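Local atomic coordinates of putative phosphatase (Bacteroides thetaiotaomicron, PDB entry 3KYA), a protein that is probably a phosphatase, and joins an IPT/TIG domain to a zinc-binding beta-propeller. Residues 335-340 and 344-349; 323-328 and 350-355; 314-319 and 391-396. One frame throughout, in Å; residues are numbered along the deposited sequence. Where two conformers were deposited one is given.

Interaction 1 (335-340 and 344-349); sequences MRSDYD and KEFITP. With ZN (zinc ion), chain B; EDO (1,2-ethanediol), chain I.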
loop_
_atom_site.group_PDB
_atom_site.type_symbol
_atom_site.label_atom_id
_atom_site.label_comp_id
_atom_site.label_asym_id
_atom_site.label_seq_id
_atom_site.Cartn_x
_atom_site.Cartn_y
_atom_site.Cartn_z
HETATM N N MSE A 335 -13.591 16.766 -4.496
HETATM C CA MSE A 335 -12.906 17.936 -3.991
HETATM C C MSE A 335 -12.867 17.806 -2.461
HETATM O O MSE A 335 -13.648 17.043 -1.873
HETATM C CB MSE A 335 -13.619 19.224 -4.408
HETATM C CG MSE A 335 -13.778 19.402 -5.916
HETATM SE SE MSE A 335 -14.548 21.119 -6.392
HETATM C CE MSE A 335 -12.990 22.219 -6.047
ATOM N N ARG A 336 -11.944 18.525 -1.832
ATOM C CA ARG A 336 -11.802 18.538 -0.391
ATOM C C ARG A 336 -11.962 19.960 0.108
ATOM O O ARG A 336 -11.441 20.899 -0.495
ATOM C CB ARG A 336 -10.452 17.990 0.035
ATOM C CG ARG A 336 -10.232 17.848 1.548
ATOM C CD ARG A 336 -8.831 17.273 1.796
ATOM N NE ARG A 336 -8.508 16.969 3.195
ATOM C CZ ARG A 336 -8.255 17.883 4.125
ATOM N NH1 ARG A 336 -8.335 19.169 3.832
ATOM N NH2 ARG A 336 -7.948 17.522 5.359
ATOM N N SER A 337 -12.669 20.102 1.224
ATOM C CA SER A 337 -12.891 21.393 1.850
ATOM C C SER A 337 -12.544 21.352 3.348
ATOM O O SER A 337 -13.027 20.472 4.072
ATOM C CB SER A 337 -14.360 21.784 1.632
ATOM O OG SER A 337 -14.709 22.977 2.292
ATOM N N ASP A 338 -11.714 22.289 3.805
ATOM C CA ASP A 338 -11.377 22.408 5.229
ATOM C C ASP A 338 -12.469 23.185 5.985
ATOM O O ASP A 338 -13.129 24.053 5.416
ATOM C CB ASP A 338 -10.022 23.083 5.422
ATOM C CG ASP A 338 -8.870 22.187 5.026
ATOM O OD1 ASP A 338 -8.673 21.152 5.708
ATOM O OD2 ASP A 338 -8.162 22.506 4.044
ATOM N N TYR A 339 -12.657 22.854 7.261
ATOM C CA TYR A 339 -13.675 23.503 8.096
ATOM C C TYR A 339 -13.053 24.490 9.062
ATOM O O TYR A 339 -12.210 24.120 9.864
ATOM C CB TYR A 339 -14.420 22.438 8.888
ATOM C CG TYR A 339 -15.657 22.917 9.630
ATOM C CD1 TYR A 339 -16.850 23.136 8.945
ATOM C CD2 TYR A 339 -15.647 23.083 11.019
ATOM C CE1 TYR A 339 -18.026 23.531 9.627
ATOM C CE2 TYR A 339 -16.811 23.481 11.709
ATOM C CZ TYR A 339 -17.989 23.698 11.001
ATOM O OH TYR A 339 -19.148 24.078 11.656
ATOM N N ASP A 340 -13.467 25.751 8.985
ATOM C CA ASP A 340 -12.985 26.778 9.911
ATOM C C ASP A 340 -13.800 26.607 11.184
ATOM O O ASP A 340 -14.996 26.901 11.202
ATOM C CB ASP A 340 -13.147 28.186 9.336
ATOM C CG ASP A 340 -12.624 29.266 10.270
ATOM O OD1 ASP A 340 -12.756 29.109 11.504
ATOM O OD2 ASP A 340 -12.083 30.294 9.784
ATOM N N LYS A 344 -17.272 28.274 11.964
ATOM C CA LYS A 344 -18.171 27.132 11.820
ATOM C C LYS A 344 -18.728 27.014 10.393
ATOM O O LYS A 344 -19.917 26.770 10.183
ATOM C CB LYS A 344 -19.288 27.177 12.882
ATOM C CG LYS A 344 -18.757 27.092 14.304
ATOM C CD LYS A 344 -19.885 27.045 15.326
ATOM C CE LYS A 344 -19.347 26.973 16.739
ATOM N NZ LYS A 344 -20.442 27.111 17.735
ATOM N N GLU A 345 -17.832 27.169 9.416
ATOM C CA GLU A 345 -18.158 27.075 8.000
ATOM C C GLU A 345 -17.047 26.360 7.248
ATOM O O GLU A 345 -15.881 26.455 7.623
ATOM C CB GLU A 345 -18.230 28.469 7.355
ATOM C CG GLU A 345 -19.265 29.416 7.920
ATOM C CD GLU A 345 -19.218 30.788 7.257
ATOM O OE1 GLU A 345 -18.293 31.059 6.461
ATOM O OE2 GLU A 345 -20.111 31.606 7.556
ATOM N N PHE A 346 -17.415 25.692 6.165
ATOM C CA PHE A 346 -16.429 25.140 5.250
ATOM C C PHE A 346 -15.867 26.284 4.391
ATOM O O PHE A 346 -16.535 27.310 4.205
ATOM C CB PHE A 346 -17.056 24.066 4.375
ATOM C CG PHE A 346 -17.289 22.793 5.095
ATOM C CD1 PHE A 346 -16.219 21.969 5.403
ATOM C CD2 PHE A 346 -18.570 22.418 5.502
ATOM C CE1 PHE A 346 -16.415 20.788 6.098
ATOM C CE2 PHE A 346 -18.771 21.246 6.194
ATOM C CZ PHE A 346 -17.690 20.425 6.501
ATOM N N ILE A 347 -14.645 26.111 3.889
ATOM C CA ILE A 347 -14.002 27.112 3.034
ATOM C C ILE A 347 -13.860 26.560 1.608
ATOM O O ILE A 347 -13.971 25.348 1.389
ATOM C CB ILE A 347 -12.636 27.596 3.603
ATOM C CG1 ILE A 347 -11.553 26.528 3.528
ATOM C CG2 ILE A 347 -12.761 28.040 5.052
ATOM C CD1 ILE A 347 -10.214 27.042 4.055
ATOM N N THR A 348 -13.629 27.458 0.653
ATOM C CA THR A 348 -13.504 27.104 -0.752
ATOM C C THR A 348 -12.729 25.799 -0.942
ATOM O O THR A 348 -11.598 25.675 -0.482
ATOM C CB THR A 348 -12.822 28.236 -1.549
ATOM O OG1 THR A 348 -13.595 29.433 -1.405
ATOM C CG2 THR A 348 -12.723 27.876 -3.010
ATOM N N PRO A 349 -13.351 24.813 -1.610
ATOM C CA PRO A 349 -12.699 23.517 -1.802
ATOM C C PRO A 349 -11.672 23.492 -2.932
ATOM O O PRO A 349 -11.580 24.428 -3.731
ATOM C CB PRO A 349 -13.874 22.587 -2.150
ATOM C CG PRO A 349 -14.816 23.482 -2.886
ATOM C CD PRO A 349 -14.734 24.806 -2.131
HETATM ZN ZN ZN B . -11.192 31.507 11.170
HETATM C C1 EDO I . -4.268 20.790 4.962
HETATM O O1 EDO I . -5.168 21.283 5.957
HETATM C C2 EDO I . -5.059 20.196 3.813
HETATM O O2 EDO I . -6.032 21.124 3.328
HETATM O O HOH W 1 -10.803 24.003 1.640
HETATM O O HOH W 2 -10.111 32.691 9.859
#
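Tyr339 and Phe346 face each other as a non-hydrogen-bonded pair in the antiparallel hairpin of strands 333-340 and 345-352, the last two strands of a four-stranded beta-propeller blade. With CG of Tyr339 anti to its backbone N (chi1 -170°), the side chain lies across its partner and along the returning chain. CB rests near Phe346 CE1. Tyr339 CD1 sits 3.5 Å above the centre of the Phe346 ring, so the tyrosine edge points into the phenylalanine face, a T-shaped pair with planes at 67°. Further out, Tyr339 CE1 lies 3.6 Å from Lys344 C, and CZ is packed against the CA of the same lysine. At the tip, Tyr339 OH comes 3.3 Å from Lys344 CB, while its polar partners are Glu260 and Asn258. Tyr262 adds a second edge-to-face contact to Phe346.

Next along the sheet, Ser337 OG donates to Ile347 O at 2.6 Å, in the carbonyl plane, which ties the hairpin together where the regular strand pairing has given way to loop. Ile347 N returns a bond to Asp338 O at 3.0 Å. Near the turn, Lys344 and Glu345 both face Asp340 in a G1 beta bulge, and Asp340 N donates to Glu345 O. The aspartate carboxylate is divided between two tasks: OD1 receives the backbone N-H groups of Ile342 and Lys343 in the turn, and Asp340 OD2 binds a zinc ion at 2.0 Å, with water 2 as another ligand.

Interaction 2 (323-328 and 350-355); sequences YAYFGV and YNFVGG. With EDO (1,2-ethanediol), chain I.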
loop_
_atom_site.group_PDB
_atom_site.type_symbol
_atom_site.label_atom_id
_atom_site.label_comp_id
_atom_site.label_asym_id
_atom_site.label_seq_id
_atom_site.Cartn_x
_atom_site.Cartn_y
_atom_site.Cartn_z
ATOM N N TYR A 323 -13.125 18.478 8.124
ATOM C CA TYR A 323 -13.097 18.596 6.670
ATOM C C TYR A 323 -14.192 17.756 6.035
ATOM O O TYR A 323 -14.867 16.978 6.720
ATOM C CB TYR A 323 -11.730 18.248 6.085
ATOM C CG TYR A 323 -11.246 16.822 6.204
ATOM C CD1 TYR A 323 -11.500 15.896 5.199
ATOM C CD2 TYR A 323 -10.457 16.423 7.279
ATOM C CE1 TYR A 323 -10.997 14.594 5.274
ATOM C CE2 TYR A 323 -9.959 15.114 7.374
ATOM C CZ TYR A 323 -10.234 14.210 6.368
ATOM O OH TYR A 323 -9.719 12.929 6.440
ATOM N N ALA A 324 -14.385 17.958 4.733
ATOM C CA ALA A 324 -15.386 17.251 3.947
ATOM C C ALA A 324 -14.896 16.970 2.538
ATOM O O ALA A 324 -14.026 17.679 2.019
ATOM C CB ALA A 324 -16.664 18.064 3.870
ATOM N N TYR A 325 -15.444 15.919 1.938
ATOM C CA TYR A 325 -15.206 15.626 0.537
ATOM C C TYR A 325 -16.491 15.930 -0.239
ATOM O O TYR A 325 -17.590 15.598 0.211
ATOM C CB TYR A 325 -14.803 14.164 0.296
ATOM C CG TYR A 325 -13.510 13.708 0.933
ATOM C CD1 TYR A 325 -12.448 14.585 1.142
ATOM C CD2 TYR A 325 -13.305 12.371 1.228
ATOM C CE1 TYR A 325 -11.262 14.148 1.691
ATOM C CE2 TYR A 325 -12.111 11.927 1.775
ATOM C CZ TYR A 325 -11.096 12.813 2.001
ATOM O OH TYR A 325 -9.920 12.361 2.553
ATOM N N PHE A 326 -16.361 16.582 -1.390
ATOM C CA PHE A 326 -17.502 16.843 -2.255
ATOM C C PHE A 326 -17.372 15.898 -3.448
ATOM O O PHE A 326 -16.432 16.025 -4.243
ATOM C CB PHE A 326 -17.569 18.301 -2.747
ATOM C CG PHE A 326 -17.584 19.340 -1.652
ATOM C CD1 PHE A 326 -18.103 19.068 -0.400
ATOM C CD2 PHE A 326 -17.168 20.624 -1.912
ATOM C CE1 PHE A 326 -18.143 20.052 0.590
ATOM C CE2 PHE A 326 -17.220 21.608 -0.920
ATOM C CZ PHE A 326 -17.701 21.307 0.325
ATOM N N GLY A 327 -18.300 14.949 -3.567
ATOM C CA GLY A 327 -18.280 13.977 -4.655
ATOM C C GLY A 327 -19.049 14.488 -5.857
ATOM O O GLY A 327 -20.284 14.568 -5.811
ATOM N N VAL A 328 -18.326 14.831 -6.924
ATOM C CA VAL A 328 -18.924 15.375 -8.152
ATOM C C VAL A 328 -19.326 14.194 -9.035
ATOM O O VAL A 328 -18.543 13.665 -9.812
ATOM C CB VAL A 328 -17.981 16.378 -8.862
ATOM C CG1 VAL A 328 -18.708 17.083 -9.994
ATOM C CG2 VAL A 328 -17.467 17.417 -7.874
ATOM N N TYR A 350 -10.908 22.407 -2.981
ATOM C CA TYR A 350 -9.902 22.203 -4.013
ATOM C C TYR A 350 -9.952 20.758 -4.518
ATOM O O TYR A 350 -10.414 19.856 -3.814
ATOM C CB TYR A 350 -8.502 22.574 -3.493
ATOM C CG TYR A 350 -8.009 21.809 -2.261
ATOM C CD1 TYR A 350 -7.426 20.550 -2.383
ATOM C CD2 TYR A 350 -8.094 22.363 -0.981
ATOM C CE1 TYR A 350 -6.955 19.859 -1.273
ATOM C CE2 TYR A 350 -7.615 21.679 0.139
ATOM C CZ TYR A 350 -7.055 20.428 -0.017
ATOM O OH TYR A 350 -6.573 19.740 1.076
ATOM N N ASN A 351 -9.471 20.554 -5.743
ATOM C CA ASN A 351 -9.466 19.222 -6.343
ATOM C C ASN A 351 -8.607 18.274 -5.503
ATOM O O ASN A 351 -7.493 18.600 -5.127
ATOM C CB ASN A 351 -9.012 19.273 -7.805
ATOM C CG ASN A 351 -9.952 20.091 -8.678
ATOM O OD1 ASN A 351 -10.833 20.787 -8.177
ATOM N ND2 ASN A 351 -9.749 20.029 -9.994
ATOM N N PHE A 352 -9.162 17.108 -5.179
ATOM C CA PHE A 352 -8.494 16.128 -4.306
ATOM C C PHE A 352 -8.124 14.816 -5.012
ATOM O O PHE A 352 -6.936 14.503 -5.138
ATOM C CB PHE A 352 -9.374 15.893 -3.053
ATOM C CG PHE A 352 -8.790 14.900 -2.066
ATOM C CD1 PHE A 352 -7.504 15.066 -1.561
ATOM C CD2 PHE A 352 -9.540 13.819 -1.621
ATOM C CE1 PHE A 352 -6.969 14.146 -0.657
ATOM C CE2 PHE A 352 -9.004 12.893 -0.729
ATOM C CZ PHE A 352 -7.732 13.064 -0.239
ATOM N N VAL A 353 -9.113 14.041 -5.459
ATOM C CA VAL A 353 -8.841 12.785 -6.173
ATOM C C VAL A 353 -9.743 12.651 -7.393
ATOM O O VAL A 353 -10.881 13.107 -7.381
ATOM C CB VAL A 353 -9.009 11.532 -5.284
ATOM C CG1 VAL A 353 -7.928 11.480 -4.193
ATOM C CG2 VAL A 353 -10.421 11.485 -4.682
ATOM N N GLY A 354 -9.220 12.019 -8.443
ATOM C CA GLY A 354 -9.958 11.848 -9.684
ATOM C C GLY A 354 -9.618 12.948 -10.678
ATOM O O GLY A 354 -9.047 13.983 -10.307
ATOM N N GLY A 355 -9.986 12.716 -11.940
ATOM C CA GLY A 355 -9.761 13.661 -13.019
ATOM C C GLY A 355 -10.973 14.499 -13.377
ATOM O O GLY A 355 -12.003 13.977 -13.767
HETATM C C1 EDO I . -4.268 20.790 4.962
HETATM O O1 EDO I . -5.168 21.283 5.957
HETATM C C2 EDO I . -5.059 20.196 3.813
HETATM O O2 EDO I . -6.032 21.124 3.328
#
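Tyr325 and Phe352 touch by the ends of their side chains, reaching over the strand that separates them in this propeller blade: strand 333-340 runs between strands 323-328 and 345-352, and the two CA atoms stay 8.3 Å apart. The tight part is small. Phe352 CE2 lies 3.4 Å from Tyr325 CZ and equally near the phenol oxygen, while Phe352 CD2 sits over a face of the tyrosine. The planes are tilted by only 23°, but the offset is large, leaving little of one ring above the other, with centroids 4.9 Å apart. A chi1 of -180° swings the Phe352 ring out toward strand 323-328, from a classic beta bulge opposite Phe334. Val353 CG1 comes over the other side of the Phe352 plane, and Phe393 of the next blade meets Tyr325 edge-to-face.

The loose side belongs to Tyr350. Its ring stays well away from strand 323-328, and Tyr350 OH donates instead to O2 of a 1,2-ethanediol at 2.7 Å. That molecule, probably from the crystallisation liquor, also bonds Asp338 and the backbone O of Thr24 of the second subunit, so this flank faces the subunit interface. Between the two segments themselves no hydrogen bond forms; the contact is aromatic carbon against aromatic carbon and the phenol oxygen, which implies cohesion by dispersion and shape rather than by a directional bond.

Interaction 3 (314-319 and 391-396); sequences QIFIHP and YDFYFV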
loop_
_atom_site.group_PDB
_atom_site.type_symbol
_atom_site.label_atom_id
_atom_site.label_comp_id
_atom_site.label_asym_id
_atom_site.label_seq_id
_atom_site.Cartn_x
_atom_site.Cartn_y
_atom_site.Cartn_z
ATOM N N GLN A 314 -22.604 15.663 -3.919
ATOM C CA GLN A 314 -22.994 15.474 -2.532
ATOM C C GLN A 314 -21.810 15.769 -1.608
ATOM O O GLN A 314 -20.647 15.788 -2.043
ATOM C CB GLN A 314 -23.558 14.068 -2.290
ATOM C CG GLN A 314 -24.836 13.855 -3.055
ATOM C CD GLN A 314 -25.572 12.604 -2.655
ATOM O OE1 GLN A 314 -24.969 11.559 -2.377
ATOM N NE2 GLN A 314 -26.899 12.702 -2.624
ATOM N N ILE A 315 -22.134 16.026 -0.340
ATOM C CA ILE A 315 -21.173 16.433 0.677
ATOM C C ILE A 315 -21.040 15.343 1.738
ATOM O O ILE A 315 -22.045 14.933 2.353
ATOM C CB ILE A 315 -21.633 17.748 1.344
ATOM C CG1 ILE A 315 -21.873 18.836 0.283
ATOM C CG2 ILE A 315 -20.631 18.226 2.387
ATOM C CD1 ILE A 315 -22.552 20.097 0.844
ATOM N N PHE A 316 -19.808 14.889 1.948
ATOM C CA PHE A 316 -19.490 13.842 2.930
ATOM C C PHE A 316 -18.516 14.424 3.940
ATOM O O PHE A 316 -17.360 14.744 3.603
ATOM C CB PHE A 316 -18.910 12.600 2.232
ATOM C CG PHE A 316 -19.745 12.128 1.081
ATOM C CD1 PHE A 316 -20.927 11.432 1.299
ATOM C CD2 PHE A 316 -19.360 12.391 -0.230
ATOM C CE1 PHE A 316 -21.716 11.033 0.247
ATOM C CE2 PHE A 316 -20.143 11.969 -1.295
ATOM C CZ PHE A 316 -21.325 11.289 -1.059
ATOM N N ILE A 317 -18.987 14.593 5.175
ATOM C CA ILE A 317 -18.189 15.247 6.222
ATOM C C ILE A 317 -17.491 14.223 7.125
ATOM O O ILE A 317 -18.096 13.241 7.544
ATOM C CB ILE A 317 -19.055 16.204 7.066
ATOM C CG1 ILE A 317 -19.795 17.198 6.153
ATOM C CG2 ILE A 317 -18.201 16.944 8.106
ATOM C CD1 ILE A 317 -20.821 18.089 6.884
ATOM N N HIS A 318 -16.215 14.477 7.397
ATOM C CA HIS A 318 -15.383 13.646 8.256
ATOM C C HIS A 318 -16.010 13.596 9.664
ATOM O O HIS A 318 -16.587 14.594 10.117
ATOM C CB HIS A 318 -13.977 14.250 8.290
ATOM C CG HIS A 318 -12.950 13.410 8.972
ATOM N ND1 HIS A 318 -12.681 13.500 10.320
ATOM C CD2 HIS A 318 -12.106 12.471 8.483
ATOM C CE1 HIS A 318 -11.711 12.656 10.631
ATOM N NE2 HIS A 318 -11.337 12.026 9.531
ATOM N N PRO A 319 -15.902 12.449 10.362
ATOM C CA PRO A 319 -16.509 12.361 11.708
ATOM C C PRO A 319 -16.067 13.434 12.716
ATOM O O PRO A 319 -16.847 13.773 13.617
ATOM C CB PRO A 319 -16.122 10.953 12.189
ATOM C CG PRO A 319 -15.818 10.177 10.921
ATOM C CD PRO A 319 -15.262 11.185 9.955
ATOM N N TYR A 391 -9.226 7.859 10.098
ATOM C CA TYR A 391 -10.141 7.299 9.117
ATOM C C TYR A 391 -9.666 7.267 7.676
ATOM O O TYR A 391 -8.867 8.098 7.241
ATOM C CB TYR A 391 -11.442 8.117 9.109
ATOM C CG TYR A 391 -12.155 8.154 10.418
ATOM C CD1 TYR A 391 -11.831 9.101 11.374
ATOM C CD2 TYR A 391 -13.179 7.249 10.704
ATOM C CE1 TYR A 391 -12.478 9.138 12.594
ATOM C CE2 TYR A 391 -13.829 7.276 11.927
ATOM C CZ TYR A 391 -13.473 8.231 12.864
ATOM O OH TYR A 391 -14.103 8.282 14.078
ATOM N N ASP A 392 -10.204 6.281 6.956
ATOM C CA ASP A 392 -10.116 6.187 5.507
ATOM C C ASP A 392 -11.524 6.473 4.993
ATOM O O ASP A 392 -12.486 6.523 5.770
ATOM C CB ASP A 392 -9.655 4.809 5.041
ATOM C CG ASP A 392 -8.200 4.561 5.323
ATOM O OD1 ASP A 392 -7.376 5.433 4.952
ATOM O OD2 ASP A 392 -7.878 3.489 5.881
ATOM N N PHE A 393 -11.641 6.650 3.682
ATOM C CA PHE A 393 -12.908 6.956 3.029
ATOM C C PHE A 393 -13.177 5.895 1.955
ATOM O O PHE A 393 -12.265 5.512 1.215
ATOM C CB PHE A 393 -12.803 8.350 2.423
ATOM C CG PHE A 393 -14.041 8.825 1.710
ATOM C CD1 PHE A 393 -15.136 9.298 2.424
ATOM C CD2 PHE A 393 -14.091 8.846 0.331
ATOM C CE1 PHE A 393 -16.286 9.773 1.761
ATOM C CE2 PHE A 393 -15.234 9.314 -0.339
ATOM C CZ PHE A 393 -16.329 9.778 0.391
ATOM N N TYR A 394 -14.408 5.398 1.907
ATOM C CA TYR A 394 -14.826 4.362 0.970
ATOM C C TYR A 394 -16.028 4.883 0.207
ATOM O O TYR A 394 -16.895 5.506 0.812
ATOM C CB TYR A 394 -15.221 3.083 1.705
ATOM C CG TYR A 394 -14.054 2.382 2.355
ATOM C CD1 TYR A 394 -13.527 2.826 3.561
ATOM C CD2 TYR A 394 -13.481 1.268 1.762
ATOM C CE1 TYR A 394 -12.456 2.167 4.164
ATOM C CE2 TYR A 394 -12.414 0.615 2.345
ATOM C CZ TYR A 394 -11.898 1.067 3.533
ATOM O OH TYR A 394 -10.829 0.396 4.091
ATOM N N PHE A 395 -16.075 4.658 -1.106
ATOM C CA PHE A 395 -17.211 5.128 -1.909
ATOM C C PHE A 395 -17.542 4.159 -3.028
ATOM O O PHE A 395 -16.682 3.397 -3.484
ATOM C CB PHE A 395 -16.961 6.538 -2.469
ATOM C CG PHE A 395 -15.971 6.597 -3.614
ATOM C CD1 PHE A 395 -14.599 6.768 -3.389
ATOM C CD2 PHE A 395 -16.418 6.502 -4.924
ATOM C CE1 PHE A 395 -13.702 6.830 -4.461
ATOM C CE2 PHE A 395 -15.533 6.571 -5.989
ATOM C CZ PHE A 395 -14.165 6.735 -5.749
ATOM N N VAL A 396 -18.807 4.158 -3.442
ATOM C CA VAL A 396 -19.233 3.317 -4.548
ATOM C C VAL A 396 -19.005 4.110 -5.851
ATOM O O VAL A 396 -19.494 5.225 -5.995
ATOM C CB VAL A 396 -20.691 2.774 -4.381
ATOM C CG1 VAL A 396 -20.688 1.626 -3.359
ATOM C CG2 VAL A 396 -21.738 3.889 -4.025
#
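The backbones of 314-319 and 391-396 never pair, their closest CA atoms being those of His318 and Tyr391 at 8.3 Å, as expected where two neighbouring blades of a beta-propeller pack through side chains. Strand 313-317 opens one blade and strand 391-397 is the second of the next. Pro319 points its CG at the centre of the Tyr391 face, 3.7 Å from the ring centroid and only 14° off the normal, a CH-pi contact. The same tyrosine also turns an edge toward the His318 imidazole, an offset T-shaped pair with the planes almost perpendicular at 86°. Here Tyr391 CD1 does the touching, 3.5 Å from His318 NE2. Both neighbours approach the tyrosine from the same side, the proline over its centre and the histidine beside CD1.

Further along the strands, at Phe316 and Phe393, the join is purely apolar. Phe393 extends its ring across the gap until Phe393 CE1 is 3.9 Å from Phe316 CB; CZ reaches CD2 of the same phenylalanine, the rings inclined at 53°. The imidazole is pinned by polar bonds at both nitrogens: His318 ND1 to Thr320 OG1, and His318 NE2 to the Glu389 OE2 that also receives the backbone N-H of Tyr391.

All three contacts involve the blade built from strands 313-317, 323-328, 333-340 and 345-352, in that order across the sheet. Interaction 1 closes its last hairpin, interaction 2 skips from the second strand to the fourth, and interaction 3 leaves the first strand for the following blade. Their centres lie about 11 Å (1 to 2), 10 Å (2 to 3) and 14 Å (1 to 3) apart. Along the chain each lies within the span of the next, the hairpin innermost and the inter-blade contact outermost. Backbone bonds carry the connection, Met335 O to Phe326 N and then Tyr325 N to Phe316 O, so one continuous sheet links the zinc-bearing turn at the blade's outer edge to the inter-blade seam.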